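Periplasmic binding protein/LacI transcriptional regulator (Burkholderia graminis C4D1M, PDB 5HQJ) binds D-arabinose in a pocket and probably serves as the carbohydrate-binding component of a bacterial ABC transporter. Local coordinates at residues Gly136-Glu141 with Gly263-Arg268; Ala170-Gly175 with Phe215-Val220; Gly144-Gly149 with Lys240-Ala245. All coordinates share one frame; numbering follows the deposited sequence. Where two conformers were deposited one is given.

Interaction 1: residues Gly136-Glu141 with Gly263-Arg268; sequences GATMAE and GIMVQR. With 64K (alpha-D-arabinopyranose), chain B.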
loop_
_atom_site.group_PDB
_atom_site.type_symbol
_atom_site.label_atom_id
_atom_site.label_comp_id
_atom_site.label_asym_id
_atom_site.label_seq_id
_atom_site.Cartn_x
_atom_site.Cartn_y
_atom_site.Cartn_z
ATOM N N GLY A 136 5.097 -6.583 7.710
ATOM C CA GLY A 136 4.583 -6.550 9.099
ATOM C C GLY A 136 5.505 -7.202 10.089
ATOM O O GLY A 136 5.792 -6.681 11.173
ATOM N N ALA A 137 5.980 -8.381 9.708
ATOM C CA ALA A 137 6.956 -9.063 10.514
ATOM C C ALA A 137 8.195 -8.203 10.812
ATOM O O ALA A 137 8.656 -8.149 11.924
ATOM C CB ALA A 137 7.362 -10.389 9.801
ATOM N N THR A 138 8.725 -7.517 9.812
ATOM C CA THR A 138 9.852 -6.635 10.003
ATOM C C THR A 138 9.550 -5.469 10.946
ATOM O O THR A 138 10.354 -5.119 11.772
ATOM C CB THR A 138 10.319 -6.101 8.646
ATOM O OG1 THR A 138 10.787 -7.197 7.861
ATOM C CG2 THR A 138 11.435 -5.076 8.764
HETATM N N MSE A 139 8.390 -4.860 10.806
HETATM C CA MSE A 139 7.959 -3.826 11.736
HETATM C C MSE A 139 7.906 -4.329 13.163
HETATM O O MSE A 139 8.326 -3.648 14.105
HETATM C CB MSE A 139 6.588 -3.320 11.314
HETATM C CG MSE A 139 6.596 -2.491 10.057
HETATM SE SE MSE A 139 4.755 -1.809 9.771
HETATM C CE MSE A 139 4.876 0.021 10.408
ATOM N N ALA A 140 7.403 -5.539 13.335
ATOM C CA ALA A 140 7.331 -6.118 14.660
ATOM C C ALA A 140 8.717 -6.296 15.293
ATOM O O ALA A 140 8.889 -6.044 16.495
ATOM C CB ALA A 140 6.582 -7.454 14.622
ATOM N N GLU A 141 9.689 -6.757 14.500
ATOM C CA GLU A 141 11.050 -6.905 15.021
ATOM C C GLU A 141 11.625 -5.546 15.375
ATOM O O GLU A 141 12.260 -5.375 16.425
ATOM C CB GLU A 141 11.944 -7.600 14.005
ATOM C CG GLU A 141 11.464 -8.966 13.629
ATOM C CD GLU A 141 12.005 -9.467 12.295
ATOM O OE1 GLU A 141 11.668 -10.608 11.917
ATOM O OE2 GLU A 141 12.749 -8.727 11.618
ATOM N N GLY A 263 10.484 5.498 12.516
ATOM C CA GLY A 263 10.870 4.644 11.407
ATOM C C GLY A 263 9.746 4.533 10.419
ATOM O O GLY A 263 8.568 4.615 10.814
ATOM N N ILE A 264 10.066 4.365 9.146
ATOM C CA ILE A 264 9.026 4.029 8.214
ATOM C C ILE A 264 9.414 2.819 7.354
ATOM O O ILE A 264 10.556 2.308 7.360
ATOM C CB ILE A 264 8.645 5.224 7.339
ATOM C CG1 ILE A 264 9.857 5.704 6.530
ATOM C CG2 ILE A 264 8.076 6.355 8.191
ATOM C CD1 ILE A 264 9.625 6.945 5.670
HETATM N N MSE A 265 8.408 2.331 6.661
HETATM C CA MSE A 265 8.569 1.266 5.677
HETATM C C MSE A 265 8.202 1.838 4.316
HETATM O O MSE A 265 7.036 2.206 4.135
HETATM C CB MSE A 265 7.688 0.051 6.010
HETATM C CG MSE A 265 7.879 -0.507 7.405
HETATM SE SE MSE A 265 9.592 -1.419 7.509
HETATM C CE MSE A 265 9.173 -3.037 6.518
ATOM N N VAL A 266 9.175 1.914 3.388
ATOM C CA VAL A 266 8.952 2.494 2.079
ATOM C C VAL A 266 8.921 1.380 1.063
ATOM O O VAL A 266 9.884 0.651 0.930
ATOM C CB VAL A 266 10.000 3.535 1.725
ATOM C CG1 VAL A 266 9.644 4.197 0.386
ATOM C CG2 VAL A 266 10.102 4.580 2.852
ATOM N N GLN A 267 7.796 1.250 0.373
ATOM C CA GLN A 267 7.608 0.267 -0.682
ATOM C C GLN A 267 8.283 0.831 -1.950
ATOM O O GLN A 267 8.986 1.823 -1.855
ATOM C CB GLN A 267 6.119 -0.008 -0.892
ATOM C CG GLN A 267 5.341 -0.321 0.363
ATOM C CD GLN A 267 3.919 -0.593 0.003
ATOM O OE1 GLN A 267 3.616 -1.586 -0.635
ATOM N NE2 GLN A 267 3.017 0.316 0.399
ATOM N N ARG A 268 8.098 0.182 -3.098
ATOM C CA ARG A 268 8.603 0.675 -4.365
ATOM C C ARG A 268 7.448 0.918 -5.357
ATOM O O ARG A 268 7.284 0.199 -6.313
ATOM C CB ARG A 268 9.660 -0.309 -4.930
ATOM C CG ARG A 268 10.931 -0.408 -4.086
ATOM C CD ARG A 268 12.125 -0.904 -4.850
ATOM N NE ARG A 268 13.331 -0.689 -4.060
ATOM C CZ ARG A 268 13.755 -1.513 -3.111
ATOM N NH1 ARG A 268 13.083 -2.618 -2.846
ATOM N NH2 ARG A 268 14.851 -1.227 -2.439
HETATM O O2 64K B . 0.259 -0.211 -0.171
HETATM C C2 64K B . -0.789 0.657 0.378
HETATM C C3 64K B . -0.127 1.910 0.854
HETATM O O3 64K B . 0.545 1.636 2.063
HETATM C C4 64K B . -1.137 3.007 1.171
HETATM O O4 64K B . -1.935 2.689 2.326
HETATM C C5 64K B . -2.047 3.184 0.041
HETATM O O5 64K B . -2.785 1.954 -0.163
HETATM C C1 64K B . -1.800 0.969 -0.689
HETATM O O1 64K B . -2.472 -0.187 -1.009
#
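Met-139, on helix 132-146, stands over Met-265, on strand 263-266, with their CA atoms 7.9 Å apart. The helix crosses one face of the sheet, and the strand contributes a single side chain, Met-265, which points at the helix. Both methionines were modelled as selenomethionine. They meet low on their chains: CG of Met-139 lies 3.6 Å from CG of Met-265, a pair of methylenes in apolar contact. Beyond this point the two chains diverge. Met-139 bends only at chi3, while Met-265 turns at both chi2 (-72°) and chi3 (-74°), and this double bend curls its methyl back toward Thr-138. There CE of Met-265 comes to 3.8 Å from CG2 of Thr-138. The hydroxyl of Thr-138 is hydrogen-bonded to the carbonyl of Gln-134 one turn earlier in the helix.

The setting is a type I periplasmic binding protein domain, a Rossmann-like sheet flanked by helices, in which Phe-246 of the adjacent strand also packs against both methionines. Further along the chain, Gln-267 reaches the sugar. It extends its side chain beyond CG and gives a nearly straight bond from NE2 to O2 of the arabinose, 2.9 Å long with an angle of 174° at the hydrogen. NE2 is also bonded to Asp-247 OD1, and OE1 to Thr-130 OG1, which together fix the rotation of the amide. Asp-247 in turn holds the sugar through OD2.

Interaction 2: residues Ala170-Gly175 with Phe215-Val220; sequences AGIKKG and FGVSQV. With 64K (alpha-D-arabinopyranose), chain B.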
loop_
_atom_site.group_PDB
_atom_site.type_symbol
_atom_site.label_atom_id
_atom_site.label_comp_id
_atom_site.label_asym_id
_atom_site.label_seq_id
_atom_site.Cartn_x
_atom_site.Cartn_y
_atom_site.Cartn_z
ATOM N N ALA A 170 -1.350 -8.971 10.186
ATOM C CA ALA A 170 -1.038 -10.355 10.559
ATOM C C ALA A 170 0.459 -10.573 10.779
ATOM O O ALA A 170 0.842 -11.251 11.729
ATOM C CB ALA A 170 -1.591 -11.279 9.524
ATOM N N GLY A 171 1.291 -9.973 9.936
ATOM C CA GLY A 171 2.728 -10.019 10.148
ATOM C C GLY A 171 3.188 -9.390 11.452
ATOM O O GLY A 171 4.022 -9.946 12.170
ATOM N N ILE A 172 2.638 -8.236 11.795
ATOM C CA ILE A 172 2.943 -7.604 13.066
ATOM C C ILE A 172 2.530 -8.504 14.211
ATOM O O ILE A 172 3.335 -8.695 15.116
ATOM C CB ILE A 172 2.238 -6.216 13.209
ATOM C CG1 ILE A 172 2.742 -5.196 12.150
ATOM C CG2 ILE A 172 2.385 -5.700 14.617
ATOM C CD1 ILE A 172 1.884 -3.953 12.013
ATOM N N LYS A 173 1.296 -9.004 14.220
ATOM C CA LYS A 173 0.815 -9.755 15.361
ATOM C C LYS A 173 1.621 -11.064 15.492
ATOM O O LYS A 173 2.012 -11.425 16.580
ATOM C CB LYS A 173 -0.692 -9.992 15.261
ATOM C CG LYS A 173 -1.449 -8.716 15.439
ATOM C CD LYS A 173 -2.981 -8.928 15.493
ATOM C CE LYS A 173 -3.724 -7.689 15.985
ATOM N NZ LYS A 173 -5.191 -8.034 16.082
ATOM N N LYS A 174 1.900 -11.746 14.398
ATOM C CA LYS A 174 2.700 -12.990 14.491
ATOM C C LYS A 174 4.119 -12.696 15.003
ATOM O O LYS A 174 4.636 -13.409 15.873
ATOM C CB LYS A 174 2.728 -13.697 13.137
ATOM C CG LYS A 174 3.324 -15.081 13.157
ATOM C CD LYS A 174 3.437 -15.663 11.751
ATOM C CE LYS A 174 2.084 -15.766 11.071
ATOM N NZ LYS A 174 2.163 -16.554 9.815
ATOM N N GLY A 175 4.738 -11.623 14.525
ATOM C CA GLY A 175 6.075 -11.225 14.952
ATOM C C GLY A 175 6.123 -10.813 16.409
ATOM O O GLY A 175 7.021 -11.179 17.161
ATOM N N PHE A 215 1.958 1.418 15.447
ATOM C CA PHE A 215 2.209 1.043 14.048
ATOM C C PHE A 215 1.156 1.659 13.136
ATOM O O PHE A 215 -0.057 1.443 13.375
ATOM C CB PHE A 215 2.091 -0.452 13.811
ATOM C CG PHE A 215 2.989 -1.331 14.628
ATOM C CD1 PHE A 215 2.620 -1.732 15.911
ATOM C CD2 PHE A 215 4.158 -1.885 14.083
ATOM C CE1 PHE A 215 3.430 -2.599 16.659
ATOM C CE2 PHE A 215 4.942 -2.728 14.831
ATOM C CZ PHE A 215 4.576 -3.101 16.103
ATOM N N GLY A 216 1.579 2.348 12.087
ATOM C CA GLY A 216 0.666 2.790 11.054
ATOM C C GLY A 216 0.947 1.945 9.828
ATOM O O GLY A 216 2.041 2.030 9.277
ATOM N N VAL A 217 0.025 1.059 9.452
ATOM C CA VAL A 217 0.276 0.132 8.366
ATOM C C VAL A 217 -0.275 0.636 7.014
ATOM O O VAL A 217 -0.131 -0.055 5.990
ATOM C CB VAL A 217 -0.300 -1.279 8.648
ATOM C CG1 VAL A 217 0.453 -1.906 9.834
ATOM C CG2 VAL A 217 -1.866 -1.288 8.803
ATOM N N SER A 218 -0.931 1.800 7.014
ATOM C CA SER A 218 -1.413 2.440 5.789
ATOM C C SER A 218 -0.874 3.882 5.708
ATOM O O SER A 218 -0.310 4.383 6.656
ATOM C CB SER A 218 -2.934 2.417 5.731
ATOM O OG SER A 218 -3.466 3.311 6.669
ATOM N N GLN A 219 -1.006 4.535 4.561
ATOM C CA GLN A 219 -0.238 5.765 4.374
ATOM C C GLN A 219 -0.692 6.887 5.315
ATOM O O GLN A 219 0.114 7.744 5.615
ATOM C CB GLN A 219 -0.262 6.252 2.906
ATOM C CG GLN A 219 -1.593 6.219 2.195
ATOM C CD GLN A 219 -2.633 7.042 2.894
ATOM O OE1 GLN A 219 -3.493 6.514 3.592
ATOM N NE2 GLN A 219 -2.563 8.347 2.715
ATOM N N VAL A 220 -1.928 6.846 5.818
ATOM C CA VAL A 220 -2.442 7.871 6.766
ATOM C C VAL A 220 -1.939 7.783 8.234
ATOM O O VAL A 220 -2.061 8.749 9.028
ATOM C CB VAL A 220 -3.976 7.820 6.809
ATOM C CG1 VAL A 220 -4.468 6.707 7.741
ATOM C CG2 VAL A 220 -4.547 9.162 7.224
HETATM O O2 64K B . 0.259 -0.211 -0.171
HETATM C C2 64K B . -0.789 0.657 0.378
HETATM C C3 64K B . -0.127 1.910 0.854
HETATM O O3 64K B . 0.545 1.636 2.063
HETATM C C4 64K B . -1.137 3.007 1.171
HETATM O O4 64K B . -1.935 2.689 2.326
HETATM C C5 64K B . -2.047 3.184 0.041
HETATM O O5 64K B . -2.785 1.954 -0.163
HETATM C C1 64K B . -1.800 0.969 -0.689
HETATM O O1 64K B . -2.472 -0.187 -1.009
#
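Ile-172, on helix 163-176, drops its side chain onto Phe-215 and Val-217, the one in strand 211-216 and the other just past its end. The CB branches at once. With CG1 beside the backbone N (chi1 -64°), CG2 is left anti to that nitrogen and comes down over a face of the Phe-215 ring, 3.8 Å from the centroid and 15° off the normal, a CH-pi contact displaced slightly toward CZ. The other branch starts at CG1, which passes 4.1 Å from CD2 of the same ring. From there the chain runs on extended to CD1, which lies on the same face as CG2, off the CG-CD2 side of the ring, 3.7 Å from CD2 of Phe-215. CD1 also presses against CG1 of Val-217 at 3.3 Å, tighter than usual for two methyl groups. One isoleucine thus spans the ring with its short branch and the step from strand to loop with its long one. Ile-172 also touches Ile-155 of strand 150-156, and Met-139 of helix 132-146 touches Phe-215.

Past Val-217 the polypeptide turns to the ligand. The amide N of Gln-219 donates to O4 of the arabinose at 3.0 Å, bent to 146°. Ser-218 OG is held by Asp-192, and the carbonyl of Val-217 takes a bond from Arg-168, whose other terminal nitrogen, NH2, reaches the sugar. A greasy strand face under a helix, followed by a loop at the carboxyl end of the strand that supplies ligand contacts, is how the Rossmann-like domains of type I periplasmic binding proteins build their sugar cleft.

Interaction 3: residues Gly144-Gly149 with Lys240-Ala245; sequences GKALNG and KLEVLA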
loop_
_atom_site.group_PDB
_atom_site.type_symbol
_atom_site.label_atom_id
_atom_site.label_comp_id
_atom_site.label_asym_id
_atom_site.label_seq_id
_atom_site.Cartn_x
_atom_site.Cartn_y
_atom_site.Cartn_z
ATOM N N GLY A 144 9.968 -4.445 18.593
ATOM C CA GLY A 144 10.342 -5.261 19.724
ATOM C C GLY A 144 11.719 -4.893 20.226
ATOM O O GLY A 144 11.931 -4.782 21.431
ATOM N N LYS A 145 12.628 -4.646 19.299
ATOM C CA LYS A 145 13.982 -4.211 19.642
ATOM C C LYS A 145 13.921 -2.814 20.270
ATOM O O LYS A 145 14.458 -2.567 21.366
ATOM C CB LYS A 145 14.858 -4.251 18.397
ATOM C CG LYS A 145 16.325 -3.959 18.612
ATOM C CD LYS A 145 17.055 -4.111 17.274
ATOM C CE LYS A 145 18.569 -4.082 17.408
ATOM N NZ LYS A 145 19.075 -2.830 18.028
ATOM N N ALA A 146 13.185 -1.909 19.634
ATOM C CA ALA A 146 13.099 -0.539 20.143
ATOM C C ALA A 146 12.513 -0.430 21.542
ATOM O O ALA A 146 12.943 0.428 22.327
ATOM C CB ALA A 146 12.295 0.321 19.182
ATOM N N LEU A 147 11.517 -1.269 21.853
ATOM C CA LEU A 147 10.885 -1.285 23.162
ATOM C C LEU A 147 11.571 -2.221 24.173
ATOM O O LEU A 147 11.102 -2.350 25.296
ATOM C CB LEU A 147 9.405 -1.682 23.008
ATOM C CG LEU A 147 8.563 -0.711 22.182
ATOM C CD1 LEU A 147 7.089 -1.218 22.172
ATOM C CD2 LEU A 147 8.643 0.689 22.744
ATOM N N ASN A 148 12.666 -2.881 23.762
ATOM C CA ASN A 148 13.299 -3.879 24.620
ATOM C C ASN A 148 12.258 -4.888 25.089
ATOM O O ASN A 148 12.255 -5.306 26.256
ATOM C CB ASN A 148 13.981 -3.211 25.822
ATOM C CG ASN A 148 14.917 -2.092 25.410
ATOM O OD1 ASN A 148 15.926 -2.324 24.747
ATOM N ND2 ASN A 148 14.588 -0.870 25.810
ATOM N N GLY A 149 11.386 -5.278 24.160
ATOM C CA GLY A 149 10.371 -6.285 24.407
ATOM C C GLY A 149 9.281 -5.941 25.413
ATOM O O GLY A 149 8.580 -6.832 25.945
ATOM N N LYS A 240 8.043 9.911 23.674
ATOM C CA LYS A 240 7.636 8.858 24.600
ATOM C C LYS A 240 7.243 7.589 23.869
ATOM O O LYS A 240 7.381 6.451 24.364
ATOM C CB LYS A 240 6.479 9.384 25.467
ATOM C CG LYS A 240 5.677 8.346 26.220
ATOM C CD LYS A 240 4.834 8.989 27.329
ATOM C CE LYS A 240 3.946 7.968 28.045
ATOM N NZ LYS A 240 3.580 6.796 27.190
ATOM N N LEU A 241 6.753 7.788 22.665
ATOM C CA LEU A 241 6.252 6.683 21.868
ATOM C C LEU A 241 7.213 6.307 20.785
ATOM O O LEU A 241 7.866 7.172 20.190
ATOM C CB LEU A 241 4.939 7.060 21.217
ATOM C CG LEU A 241 3.682 7.172 22.033
ATOM C CD1 LEU A 241 2.613 7.617 21.062
ATOM C CD2 LEU A 241 3.334 5.862 22.708
ATOM N N GLU A 242 7.265 5.023 20.485
ATOM C CA GLU A 242 7.908 4.576 19.295
ATOM C C GLU A 242 6.874 4.394 18.187
ATOM O O GLU A 242 5.982 3.528 18.294
ATOM C CB GLU A 242 8.629 3.264 19.591
ATOM C CG GLU A 242 9.685 2.876 18.618
ATOM C CD GLU A 242 10.962 3.713 18.739
ATOM O OE1 GLU A 242 11.265 4.260 19.824
ATOM O OE2 GLU A 242 11.669 3.799 17.727
ATOM N N VAL A 243 7.019 5.181 17.127
ATOM C CA VAL A 243 6.063 5.213 16.041
ATOM C C VAL A 243 6.703 4.725 14.747
ATOM O O VAL A 243 7.690 5.263 14.264
ATOM C CB VAL A 243 5.494 6.641 15.824
ATOM C CG1 VAL A 243 4.508 6.669 14.628
ATOM C CG2 VAL A 243 4.852 7.167 17.117
ATOM N N LEU A 244 6.125 3.687 14.183
ATOM C CA LEU A 244 6.547 3.126 12.903
ATOM C C LEU A 244 5.404 3.275 11.911
ATOM O O LEU A 244 4.255 2.948 12.224
ATOM C CB LEU A 244 6.939 1.652 13.050
ATOM C CG LEU A 244 8.038 1.329 14.055
ATOM C CD1 LEU A 244 8.355 -0.195 14.103
ATOM C CD2 LEU A 244 9.332 2.081 13.682
ATOM N N ALA A 245 5.699 3.785 10.727
ATOM C CA ALA A 245 4.657 4.127 9.795
ATOM C C ALA A 245 5.004 3.562 8.434
ATOM O O ALA A 245 6.100 3.106 8.238
ATOM C CB ALA A 245 4.474 5.646 9.716
#
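Gly-149 N closes back on Gly-144 O at 2.8 Å, and the turn between them carries Ala-146 and Leu-147 against Glu-242. With Asn-148 N bonded to Lys-145 O at 3.0 Å, this makes a Schellman motif, the C-terminal cap of helix 132-146 in the Rossmann-like domain. Asn-148 takes up a left-handed backbone conformation (phi 52°), and Gly-149 has positive phi as well, so the chain leaves the helix sharply and runs into strand 150-156.

Opposite the cap is the start of strand 242-246, one of the parallel strands of the sheet. Its residue Glu-242 is paired through its backbone with Lys-212 and Ile-214 of the strand alongside, while its side chain rises toward the end of the helix. The CA atoms of Ala-146 and Glu-242 are 7.3 Å apart, close enough for a methyl to rest on the acid. CG of Glu-242 is anti to the backbone N (chi1 -162°), and a bend at chi2 (74°) then turns the carboxylate so that it presents a flat face to Ala-146. The methyl CB of Ala-146 sits almost directly above CD, 3.7 Å away. It lies at 3.8 Å from OE2 as well, so the contact is van der Waals against the plane of the acid. Two residues further along the strand, Leu-244 aims at the same helix but packs on earlier turns, against Met-139, Thr-142 and Met-143.

Leu-147, the next residue after Ala-146, reaches the base of the same glutamate, the two side chains running past one another in opposite senses. Its side chain also rests on Lys-212, and its methyl CD2 ends 4.1 Å from CB of Glu-242.

How the interactions relate
Interactions 1 and 3 both use helix 132-146, and all three contacts belong to one sheet, in which strands 211-216, 242-246 and 263-266 are consecutive. The strands are tied by probable hydrogen bonds: Gly-216 N to Leu-244 O at 2.7 Å joins interactions 2 and 3, and Met-265 N to Ala-245 O at 2.9 Å joins 1 and 3. Interactions 1 and 2 have centres about 8 Å apart, their helices packing where Ala-140 CB meets Ile-172 O at 3.5 Å. Both reach the arabinose, through Gln-267 and Gln-219. Interaction 3 lies about 12 and 13 Å from the other two and touches no ligand, although strand 242-246 leads to Asp-247 of the pocket.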